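Local structure of CG8862 (Drosophila melanogaster, 3ISM) at residues B[238-241]-B[242-245]; B[21-24]-B[25-29]; B[81-84]-B[85-88]. The protein is endonuclease G, a magnesium-dependent mitochondrial nuclease that probably cuts both DNA and RNA without marked sequence specificity, captured here with its inhibitor. All blocks are in the same frame, centred on the assembly; numbering follows the deposited sequence.

Contact 1. Residues B[238-241]-B[242-245]; sequences LFFD and QINR
F240 to I243 form a type I beta turn, closed by the hydrogen bond from I243 N to F240 O at 2.9 Å. F240 itself has positive phi and psi, so the chain swings round just before D241 and Q242 take the two corner positions of the turn. At the corner the side chains of D241 and Q242 run side by side and join: Q242 NE2 donates to D241 OD1 at 2.8 Å. D241 OD1 lies close to the amide plane of Q242 and is met nearly along its C-O bond, while the carboxylate itself stands 85° to that plane. The bend at chi2 of Q242 (-61°) curls its amide back toward the aspartate. The turn belongs to the loop between helix 228-235 and strand 250-251, and lies against the large mixed sheet of this DNA/RNA non-specific endonuclease fold. On the inward side, I243 CD1 rests 3.9 Å from F240 CB; both side chains reach V195 of strand 189-197, and the F240 ring meets F54 edge-to-face. R245 folds back across the loop, its NH2 making a weak bond to F239 O at 2.9 Å, with that oxygen at the edge of the guanidinium. The stronger hold on this group comes from helix 228-235, where E232 and E229 form salt bridges with NH2 and NH1.

Contact 2. Residues B[21-24]-B[25-29]; sequences QIMK and YGFPG
Y25 lies beside K24, the two side chains pointing the same way. The lysine has CG anti to its backbone N (chi1 178°) and stays extended beyond it, which lays the aliphatic chain along one face of the ring: CG sits 4.0 Å from the ring centroid of Y25, almost on the normal, and CE comes 3.5 Å from Y25 OH. Beyond the ring both polar ends go to E197, K24 NZ by a salt bridge and Y25 OH by a hydrogen bond. A leucine at Y25 would probably leave the lysine methylenes without their flat support and cost E197 its hydroxyl partner. A water links Y25 N to I22 O, accepting from the first and donating to the second, and so ties the last turn of the helix to the bend that follows. G26 closes a type I beta turn from M23 through its N, 3.2 Å from M23 O; its backbone angles would bring a CB up against the preceding carbonyl oxygen, so the position suits glycine. F27 turns one face to M23, whose chain crosses it at about a right angle. Bends at chi2 and chi3 curl the thioether over the ring, with CE 4.0 Å from the F27 centroid and SD above the same face at 4.8 Å from it. P28 meets the same methyl from another side, about at right angles to the ring, its CD 3.9 Å from M23 CE, and also packs on W52 and F54 of strand 49-57. The whole is a beta turn leading out of helix 16-22, followed by a Met-aromatic contact between M23 and F27, with M23 and P28 packed on strand 49-57 of the large mixed sheet.

Contact 3. Residues B[81-84]-B[85-88]; sequences IHPF and FRSQ
R86 reaches back to I81 and presents NE and NH2, along one edge of the guanidinium, to the single oxygen I81 O: NE is 2.5 Å and NH2 2.8 Å from it, the NE distance unusually short and its exact value doubtful. Both bonds lie within 2° of the guanidinium plane, and the NH2 one runs nearly along the C=O axis. P83 lies alongside the arginine, its CG over one face of the guanidinium and 3.7 Å from R86 NH2. The F85 ring takes F84 CB over the centre of one face, a CH-pi contact 3.7 Å from the centroid, while H82 CB meets its CD2 at 3.8 Å; the H82 and F85 ring planes are 40° apart. Beneath, the backbone bends in the loop between helices 59-62 and 89-92, with F85 N bonded to H82 O at 2.9 Å. With H82 CG anti to the backbone N (chi1 -174°), ND1 faces forward along the chain and accepts from F84 N at 3.1 Å. Further out, Q77 takes R86 NH1 and Y43 OH bonds to F85 O. H82 packs on L238 of the second subunit, and P83 and R86 on I235 of the CG4930 chain.

Contacts 1 and 2 are neighbours, with centres 9 Å apart. They meet where Q242 N comes 3.0 Å from Y25 O, a probable hydrogen bond, and where I243 packs on the Y25 ring, so two loops far apart in sequence sit together against the central sheet. Each mixes buried apolar residues facing the strands with exposed polar ones. Contact 3 stands apart, about 14 Å from contact 2 and 19 Å from contact 1 between nearest atoms, and none of its touching residues is fully exposed. Glutamates hold the basic ends of contacts 1 and 2, whereas the arginine of contact 3 grips a backbone carbonyl. All three touch the second subunit; contact 3 also meets the CG4930 chain.

Contact 1. Residues B[238-241]-B[242-245]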
loop_
_atom_site.group_PDB
_atom_site.type_symbol
_atom_site.label_atom_id
_atom_site.label_comp_id
_atom_site.label_asym_id
_atom_site.label_seq_id
_atom_site.Cartn_x
_atom_site.Cartn_y
_atom_site.Cartn_z
ATOM N N LEU B 238 1.602 13.564 -6.009
ATOM C CA LEU B 238 1.952 14.985 -6.090
ATOM C C LEU B 238 0.699 15.823 -6.322
ATOM O O LEU B 238 -0.044 15.607 -7.289
ATOM C CB LEU B 238 3.000 15.249 -7.180
ATOM C CG LEU B 238 4.374 14.572 -7.033
ATOM C CD1 LEU B 238 5.098 14.602 -8.380
ATOM C CD2 LEU B 238 5.247 15.206 -5.936
ATOM N N PHE B 239 0.474 16.789 -5.438
ATOM C CA PHE B 239 -0.731 17.630 -5.491
ATOM C C PHE B 239 -0.440 18.949 -6.172
ATOM O O PHE B 239 0.650 19.531 -6.002
ATOM C CB PHE B 239 -1.314 17.858 -4.081
ATOM C CG PHE B 239 -1.481 16.595 -3.288
ATOM C CD1 PHE B 239 -2.496 15.687 -3.594
ATOM C CD2 PHE B 239 -0.616 16.301 -2.246
ATOM C CE1 PHE B 239 -2.641 14.500 -2.866
ATOM C CE2 PHE B 239 -0.741 15.118 -1.519
ATOM C CZ PHE B 239 -1.775 14.220 -1.822
ATOM N N PHE B 240 -1.405 19.405 -6.975
ATOM C CA PHE B 240 -1.304 20.690 -7.647
ATOM C C PHE B 240 0.034 20.816 -8.390
ATOM O O PHE B 240 0.716 21.850 -8.326
ATOM C CB PHE B 240 -1.543 21.827 -6.631
ATOM C CG PHE B 240 -2.901 21.751 -5.956
ATOM C CD1 PHE B 240 -4.030 22.304 -6.566
ATOM C CD2 PHE B 240 -3.061 21.095 -4.742
ATOM C CE1 PHE B 240 -5.275 22.216 -5.969
ATOM C CE2 PHE B 240 -4.307 21.006 -4.139
ATOM C CZ PHE B 240 -5.416 21.563 -4.751
ATOM N N ASP B 241 0.387 19.743 -9.105
ATOM C CA ASP B 241 1.638 19.660 -9.871
ATOM C C ASP B 241 1.814 20.752 -10.931
ATOM O O ASP B 241 2.944 21.056 -11.306
ATOM C CB ASP B 241 1.855 18.240 -10.464
ATOM C CG ASP B 241 0.838 17.865 -11.564
ATOM O OD1 ASP B 241 0.510 18.717 -12.418
ATOM O OD2 ASP B 241 0.373 16.692 -11.586
ATOM N N GLN B 242 0.711 21.348 -11.395
ATOM C CA GLN B 242 0.778 22.480 -12.337
ATOM C C GLN B 242 1.187 23.805 -11.678
ATOM O O GLN B 242 1.558 24.746 -12.364
ATOM C CB GLN B 242 -0.549 22.665 -13.100
ATOM C CG GLN B 242 -0.973 21.467 -13.966
ATOM C CD GLN B 242 0.034 21.147 -15.052
ATOM O OE1 GLN B 242 0.198 21.911 -16.006
ATOM N NE2 GLN B 242 0.722 20.019 -14.909
ATOM N N ILE B 243 1.118 23.873 -10.351
ATOM C CA ILE B 243 1.582 25.050 -9.607
ATOM C C ILE B 243 3.008 24.855 -9.080
ATOM O O ILE B 243 3.272 23.918 -8.333
ATOM C CB ILE B 243 0.665 25.352 -8.399
ATOM C CG1 ILE B 243 -0.802 25.387 -8.837
ATOM C CG2 ILE B 243 1.073 26.671 -7.712
ATOM C CD1 ILE B 243 -1.802 25.543 -7.692
ATOM N N ASN B 244 3.918 25.735 -9.481
ATOM C CA ASN B 244 5.233 25.854 -8.838
ATOM C C ASN B 244 5.003 26.448 -7.435
ATOM O O ASN B 244 4.374 27.495 -7.298
ATOM C CB ASN B 244 6.136 26.753 -9.705
ATOM C CG ASN B 244 7.503 27.045 -9.080
ATOM O OD1 ASN B 244 7.956 26.383 -8.143
ATOM N ND2 ASN B 244 8.176 28.048 -9.630
ATOM N N ARG B 245 5.511 25.775 -6.403
ATOM C CA ARG B 245 5.285 26.193 -5.008
ATOM C C ARG B 245 5.903 27.558 -4.696
ATOM O O ARG B 245 5.524 28.211 -3.716
ATOM C CB ARG B 245 5.822 25.143 -4.023
ATOM C CG ARG B 245 5.169 23.773 -4.123
ATOM C CD ARG B 245 4.067 23.548 -3.086
ATOM N NE ARG B 245 3.139 22.530 -3.567
ATOM C CZ ARG B 245 3.181 21.239 -3.250
ATOM N NH1 ARG B 245 4.092 20.774 -2.402
ATOM N NH2 ARG B 245 2.281 20.416 -3.766
#

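Contact 2. Residues B[21-24]-B[25-29]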
loop_
_atom_site.group_PDB
_atom_site.type_symbol
_atom_site.label_atom_id
_atom_site.label_comp_id
_atom_site.label_asym_id
_atom_site.label_seq_id
_atom_site.Cartn_x
_atom_site.Cartn_y
_atom_site.Cartn_z
ATOM N N GLN B 21 -12.171 21.252 -15.617
ATOM C CA GLN B 21 -12.313 22.294 -14.596
ATOM C C GLN B 21 -11.842 21.810 -13.217
ATOM O O GLN B 21 -11.012 22.462 -12.567
ATOM C CB GLN B 21 -13.754 22.786 -14.518
ATOM C CG GLN B 21 -14.140 23.792 -15.602
ATOM C CD GLN B 21 -15.642 23.971 -15.705
ATOM O OE1 GLN B 21 -16.397 23.470 -14.866
ATOM N NE2 GLN B 21 -16.089 24.679 -16.740
ATOM N N ILE B 22 -12.363 20.664 -12.781
ATOM C CA ILE B 22 -11.997 20.092 -11.484
ATOM C C ILE B 22 -10.490 19.815 -11.425
ATOM O O ILE B 22 -9.834 20.199 -10.449
ATOM C CB ILE B 22 -12.821 18.809 -11.150
ATOM C CG1 ILE B 22 -14.287 19.169 -10.906
ATOM C CG2 ILE B 22 -12.259 18.089 -9.930
ATOM C CD1 ILE B 22 -15.244 17.995 -11.080
ATOM N N MET B 23 -9.948 19.210 -12.487
ATOM C CA MET B 23 -8.538 18.805 -12.536
ATOM C C MET B 23 -7.631 19.846 -13.185
ATOM O O MET B 23 -6.621 19.501 -13.799
ATOM C CB MET B 23 -8.378 17.466 -13.270
ATOM C CG MET B 23 -9.267 16.335 -12.750
ATOM S SD MET B 23 -9.152 16.038 -10.962
ATOM C CE MET B 23 -7.446 15.524 -10.786
ATOM N N LYS B 24 -8.000 21.112 -13.040
ATOM C CA LYS B 24 -7.233 22.261 -13.525
ATOM C C LYS B 24 -5.727 22.220 -13.204
ATOM O O LYS B 24 -4.888 22.550 -14.047
ATOM C CB LYS B 24 -7.834 23.529 -12.919
ATOM C CG LYS B 24 -7.118 24.816 -13.283
ATOM C CD LYS B 24 -7.911 26.006 -12.792
ATOM C CE LYS B 24 -7.165 27.288 -12.982
ATOM N NZ LYS B 24 -8.062 28.439 -12.677
ATOM N N TYR B 25 -5.403 21.832 -11.977
ATOM C CA TYR B 25 -4.025 21.891 -11.499
ATOM C C TYR B 25 -3.271 20.561 -11.583
ATOM O O TYR B 25 -2.176 20.430 -11.043
ATOM C CB TYR B 25 -3.991 22.470 -10.084
ATOM C CG TYR B 25 -4.381 23.938 -10.053
ATOM C CD1 TYR B 25 -5.528 24.365 -9.383
ATOM C CD2 TYR B 25 -3.622 24.894 -10.727
ATOM C CE1 TYR B 25 -5.900 25.708 -9.371
ATOM C CE2 TYR B 25 -3.975 26.253 -10.706
ATOM C CZ TYR B 25 -5.117 26.646 -10.023
ATOM O OH TYR B 25 -5.477 27.970 -10.001
ATOM N N GLY B 26 -3.854 19.583 -12.268
ATOM C CA GLY B 26 -3.165 18.319 -12.514
ATOM C C GLY B 26 -3.777 17.161 -11.767
ATOM O O GLY B 26 -4.618 17.354 -10.886
ATOM N N PHE B 27 -3.345 15.956 -12.127
ATOM C CA PHE B 27 -3.775 14.725 -11.479
ATOM C C PHE B 27 -2.762 14.257 -10.438
ATOM O O PHE B 27 -1.607 14.048 -10.777
ATOM C CB PHE B 27 -3.933 13.612 -12.537
ATOM C CG PHE B 27 -5.150 13.769 -13.417
ATOM C CD1 PHE B 27 -6.203 12.867 -13.320
ATOM C CD2 PHE B 27 -5.235 14.802 -14.345
ATOM C CE1 PHE B 27 -7.338 12.992 -14.131
ATOM C CE2 PHE B 27 -6.368 14.947 -15.163
ATOM C CZ PHE B 27 -7.425 14.029 -15.049
ATOM N N PRO B 28 -3.194 14.052 -9.178
ATOM C CA PRO B 28 -2.271 13.462 -8.181
ATOM C C PRO B 28 -1.672 12.101 -8.588
ATOM O O PRO B 28 -0.514 11.803 -8.255
ATOM C CB PRO B 28 -3.152 13.307 -6.928
ATOM C CG PRO B 28 -4.210 14.383 -7.103
ATOM C CD PRO B 28 -4.516 14.331 -8.585
ATOM N N GLY B 29 -2.449 11.300 -9.308
ATOM C CA GLY B 29 -2.000 9.986 -9.760
ATOM C C GLY B 29 -2.975 9.490 -10.802
ATOM O O GLY B 29 -3.984 10.150 -11.072
HETATM O O HOH W 1 -7.172 20.960 -10.015
#

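Contact 3. Residues B[81-84]-B[85-88]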
loop_
_atom_site.group_PDB
_atom_site.type_symbol
_atom_site.label_atom_id
_atom_site.label_comp_id
_atom_site.label_asym_id
_atom_site.label_seq_id
_atom_site.Cartn_x
_atom_site.Cartn_y
_atom_site.Cartn_z
ATOM N N ILE B 81 -17.222 -0.831 -10.477
ATOM C CA ILE B 81 -15.993 -1.490 -9.962
ATOM C C ILE B 81 -16.144 -3.019 -10.090
ATOM O O ILE B 81 -17.215 -3.569 -9.783
ATOM C CB ILE B 81 -15.705 -1.162 -8.456
ATOM C CG1 ILE B 81 -15.764 0.352 -8.151
ATOM C CG2 ILE B 81 -14.374 -1.759 -7.998
ATOM C CD1 ILE B 81 -14.680 1.155 -8.794
ATOM N N HIS B 82 -15.087 -3.698 -10.545
ATOM C CA HIS B 82 -15.079 -5.167 -10.654
ATOM C C HIS B 82 -15.457 -5.761 -9.280
ATOM O O HIS B 82 -14.989 -5.268 -8.254
ATOM C CB HIS B 82 -13.680 -5.644 -11.129
ATOM C CG HIS B 82 -13.588 -7.116 -11.425
ATOM N ND1 HIS B 82 -13.526 -8.078 -10.436
ATOM C CD2 HIS B 82 -13.532 -7.787 -12.602
ATOM C CE1 HIS B 82 -13.463 -9.276 -10.991
ATOM N NE2 HIS B 82 -13.461 -9.130 -12.303
ATOM N N PRO B 83 -16.328 -6.793 -9.254
ATOM C CA PRO B 83 -16.789 -7.396 -7.988
ATOM C C PRO B 83 -15.694 -7.782 -6.975
ATOM O O PRO B 83 -15.947 -7.729 -5.763
ATOM C CB PRO B 83 -17.583 -8.622 -8.445
ATOM C CG PRO B 83 -18.098 -8.230 -9.798
ATOM C CD PRO B 83 -16.973 -7.425 -10.420
ATOM N N PHE B 84 -14.489 -8.104 -7.452
ATOM C CA PHE B 84 -13.383 -8.502 -6.563
ATOM C C PHE B 84 -12.951 -7.353 -5.692
ATOM O O PHE B 84 -12.419 -7.562 -4.613
ATOM C CB PHE B 84 -12.143 -8.936 -7.366
ATOM C CG PHE B 84 -12.247 -10.306 -7.994
ATOM C CD1 PHE B 84 -13.434 -11.041 -7.955
ATOM C CD2 PHE B 84 -11.161 -10.829 -8.682
ATOM C CE1 PHE B 84 -13.517 -12.306 -8.568
ATOM C CE2 PHE B 84 -11.223 -12.059 -9.294
ATOM C CZ PHE B 84 -12.404 -12.813 -9.240
ATOM N N PHE B 85 -13.154 -6.121 -6.167
ATOM C CA PHE B 85 -12.551 -4.960 -5.485
ATOM C C PHE B 85 -13.560 -3.977 -4.894
ATOM O O PHE B 85 -13.176 -2.887 -4.474
ATOM C CB PHE B 85 -11.596 -4.221 -6.433
ATOM C CG PHE B 85 -10.748 -5.139 -7.270
ATOM C CD1 PHE B 85 -9.862 -6.037 -6.669
ATOM C CD2 PHE B 85 -10.839 -5.111 -8.656
ATOM C CE1 PHE B 85 -9.089 -6.906 -7.444
ATOM C CE2 PHE B 85 -10.059 -5.974 -9.444
ATOM C CZ PHE B 85 -9.188 -6.868 -8.838
ATOM N N ARG B 86 -14.834 -4.373 -4.862
ATOM C CA ARG B 86 -15.902 -3.532 -4.304
ATOM C C ARG B 86 -16.019 -3.660 -2.805
ATOM O O ARG B 86 -16.112 -4.773 -2.291
ATOM C CB ARG B 86 -17.240 -3.974 -4.830
ATOM C CG ARG B 86 -17.663 -3.349 -6.096
ATOM C CD ARG B 86 -18.945 -4.000 -6.561
ATOM N NE ARG B 86 -18.906 -4.191 -8.002
ATOM C CZ ARG B 86 -19.828 -4.836 -8.698
ATOM N NH1 ARG B 86 -20.886 -5.352 -8.089
ATOM N NH2 ARG B 86 -19.689 -4.937 -10.013
ATOM N N SER B 87 -16.067 -2.539 -2.101
ATOM C CA SER B 87 -16.569 -2.579 -0.731
ATOM C C SER B 87 -18.097 -2.704 -0.737
ATOM O O SER B 87 -18.785 -2.234 -1.674
ATOM C CB SER B 87 -16.121 -1.365 0.082
ATOM O OG SER B 87 -16.472 -0.154 -0.571
ATOM N N GLN B 88 -18.613 -3.361 0.303
ATOM C CA GLN B 88 -20.033 -3.585 0.468
ATOM C C GLN B 88 -20.473 -3.111 1.845
ATOM O O GLN B 88 -19.669 -3.048 2.778
ATOM C CB GLN B 88 -20.355 -5.074 0.288
ATOM C CG GLN B 88 -19.991 -5.640 -1.104
ATOM C CD GLN B 88 -21.001 -5.240 -2.193
ATOM O OE1 GLN B 88 -22.121 -4.813 -1.898
ATOM N NE2 GLN B 88 -20.603 -5.393 -3.457
#